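Local coordinates for protein DNA ligase (Enterobacteria phage T7, PDB 1A0I) that catalyses the ATP-dependent sealing of breaks in DNA strands, probably through a ligase–adenylate intermediate as in related DNA ligases, at residues T293-E296 / A297-Q301. Numbering follows the deposited sequence.
Sequences TVKE and ATLSQ
From Thr293 to Thr298 the backbone runs as the last turn of an alpha-helix, with Ala297 N donating to Thr293 O at 3.2 Å and Thr298 N to Val294 O at 3.1 Å, both nearly straight at the hydrogen. At the next residue the pattern frays: Leu299 N is shared between Lys295 O and Glu296 O in two weak, bent bonds, while Ser300 N bonds to Ala297 O, the i to i+3 spacing of a turn, as the chain leaves the helix.

The side chain of Thr298 shows a familiar habit of helical threonines, whose hydroxyl bonds back to the carbonyl four residues earlier, here one that also accepts the backbone amide. OG1 gives this second bond to Val294 O at 2.7 Å. The torsion explains the reach: OG1 lies beside the backbone N and anti to the carbonyl carbon (chi1 -45°). The two donors differ in approach, the amide coming nearly along the C=O axis, the hydroxyl from above the carbonyl plane, 36° out of it. The carbonyl oxygen of the buried Val294 is thus held by two donors of one residue.

Leu299 brings its side chain back toward the Lys295 carbonyl, and CD1 lies 4.3 Å from Lys295 CG, alongside the start of that aliphatic chain. Ala297 simply sets its CB against Thr293 O at 3.4 Å. The charged end of Lys295 turns to a salt bridge with Glu292, within the same helix.

Helix 285-298 belongs to the C-terminal, OB-type domain, and this end of it lies far from the centre of the chain. Val294 packs on Trp253, just past strand 242-252, and Thr293 touches Pro320 and Tyr321, where the helix end lies beside the loop that leads to strand 325-330, with a weak bond between Thr298 OG1 and Ile318 N.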
ATOM      1  N   THR A 293     -19.717 -19.234  -9.388  1.00 32.17           N
ATOM      2  CA  THR A 293     -21.120 -18.876  -9.331  1.00 38.71           C
ATOM      3  C   THR A 293     -21.743 -18.795 -10.746  1.00 40.48           C
ATOM      4  O   THR A 293     -22.800 -19.397 -11.008  1.00 44.19           O
ATOM      5  CB  THR A 293     -21.183 -17.536  -8.555  1.00 33.83           C
ATOM      6  OG1 THR A 293     -20.362 -17.717  -7.408  1.00 42.59           O
ATOM      7  CG2 THR A 293     -22.569 -17.165  -8.071  1.00 37.27           C
ATOM      8  N   VAL A 294     -21.100 -18.122 -11.708  1.00 37.34           N
ATOM      9  CA  VAL A 294     -21.604 -18.083 -13.075  1.00 28.65           C
ATOM     10  C   VAL A 294     -21.611 -19.495 -13.658  1.00 28.25           C
ATOM     11  O   VAL A 294     -22.622 -19.953 -14.182  1.00 37.89           O
ATOM     12  CB  VAL A 294     -20.703 -17.102 -13.875  1.00 28.54           C
ATOM     13  CG1 VAL A 294     -20.955 -17.134 -15.359  1.00 21.31           C
ATOM     14  CG2 VAL A 294     -21.030 -15.706 -13.391  1.00 25.71           C
ATOM     15  N   LYS A 295     -20.592 -20.302 -13.418  1.00 21.37           N
ATOM     16  CA  LYS A 295     -20.449 -21.614 -14.003  1.00 27.88           C
ATOM     17  C   LYS A 295     -21.517 -22.545 -13.497  1.00 31.02           C
ATOM     18  O   LYS A 295     -22.075 -23.263 -14.317  1.00 43.31           O
ATOM     19  CB  LYS A 295     -19.057 -22.176 -13.690  1.00 22.43           C
ATOM     20  CG  LYS A 295     -18.751 -23.550 -14.263  1.00 15.92           C
ATOM     21  CD  LYS A 295     -17.257 -23.790 -14.208  1.00 17.63           C
ATOM     22  CE  LYS A 295     -16.890 -25.086 -13.490  1.00 35.38           C
ATOM     23  NZ  LYS A 295     -15.659 -25.006 -12.704  1.00 44.62           N
ATOM     24  N   GLU A 296     -21.911 -22.467 -12.238  1.00 36.37           N
ATOM     25  CA  GLU A 296     -22.890 -23.379 -11.668  1.00 43.39           C
ATOM     26  C   GLU A 296     -24.319 -23.086 -12.081  1.00 31.04           C
ATOM     27  O   GLU A 296     -25.100 -23.974 -12.457  1.00 19.29           O
ATOM     28  CB  GLU A 296     -22.807 -23.326 -10.155  1.00 57.96           C
ATOM     29  CG  GLU A 296     -23.098 -24.672  -9.517  1.00 86.89           C
ATOM     30  CD  GLU A 296     -21.933 -25.675  -9.543  1.00105.07           C
ATOM     31  OE1 GLU A 296     -21.128 -25.696 -10.486  1.00111.43           O
ATOM     32  OE2 GLU A 296     -21.862 -26.451  -8.581  1.00117.88           O
ATOM     33  N   ALA A 297     -24.647 -21.791 -12.048  1.00 26.86           N
ATOM     34  CA  ALA A 297     -25.974 -21.312 -12.366  1.00 28.88           C
ATOM     35  C   ALA A 297     -26.239 -21.703 -13.816  1.00 31.23           C
ATOM     36  O   ALA A 297     -27.270 -22.304 -14.114  1.00 43.56           O
ATOM     37  CB  ALA A 297     -26.017 -19.793 -12.182  1.00 15.93           C
ATOM     38  N   THR A 298     -25.288 -21.500 -14.716  1.00 25.63           N
ATOM     39  CA  THR A 298     -25.391 -21.888 -16.102  1.00 20.48           C
ATOM     40  C   THR A 298     -25.387 -23.406 -16.247  1.00 29.65           C
ATOM     41  O   THR A 298     -25.875 -23.926 -17.264  1.00 39.34           O
ATOM     42  CB  THR A 298     -24.228 -21.284 -16.856  1.00 21.35           C
ATOM     43  OG1 THR A 298     -24.081 -19.924 -16.460  1.00 19.28           O
ATOM     44  CG2 THR A 298     -24.452 -21.420 -18.355  1.00 28.84           C
ATOM     45  N   LEU A 299     -24.858 -24.188 -15.291  1.00 37.73           N
ATOM     46  CA  LEU A 299     -24.920 -25.629 -15.412  1.00 36.01           C
ATOM     47  C   LEU A 299     -26.279 -26.220 -15.048  1.00 38.62           C
ATOM     48  O   LEU A 299     -26.434 -27.443 -15.061  1.00 48.23           O
ATOM     49  CB  LEU A 299     -23.781 -26.288 -14.600  1.00 30.08           C
ATOM     50  CG  LEU A 299     -22.409 -26.105 -15.288  1.00 23.41           C
ATOM     51  CD1 LEU A 299     -21.348 -26.960 -14.635  1.00 12.24           C
ATOM     52  CD2 LEU A 299     -22.522 -26.493 -16.746  1.00 21.80           C
ATOM     53  N   SER A 300     -27.323 -25.389 -14.877  1.00 38.49           N
ATOM     54  CA  SER A 300     -28.678 -25.893 -15.006  1.00 46.27           C
ATOM     55  C   SER A 300     -29.195 -25.497 -16.419  1.00 47.20           C
ATOM     56  O   SER A 300     -30.195 -24.829 -16.690  1.00 45.90           O
ATOM     57  CB  SER A 300     -29.584 -25.343 -13.905  1.00 57.59           C
ATOM     58  OG  SER A 300     -30.175 -26.483 -13.261  1.00 68.49           O
ATOM     59  N   GLN A 301     -28.292 -25.835 -17.340  1.00 48.61           N
ATOM     60  CA  GLN A 301     -28.471 -26.025 -18.773  1.00 37.67           C
ATOM     61  C   GLN A 301     -27.493 -27.159 -19.147  1.00 33.09           C
ATOM     62  O   GLN A 301     -27.827 -28.011 -19.957  1.00 31.27           O
ATOM     63  CB  GLN A 301     -28.078 -24.803 -19.568  1.00 33.62           C
ATOM     64  CG  GLN A 301     -29.261 -23.908 -19.893  1.00 48.44           C
ATOM     65  CD  GLN A 301     -28.787 -22.571 -20.401  1.00 55.72           C
ATOM     66  OE1 GLN A 301     -28.313 -22.440 -21.514  1.00 68.42           O
ATOM     67  NE2 GLN A 301     -28.836 -21.531 -19.594  1.00 68.49           N
TER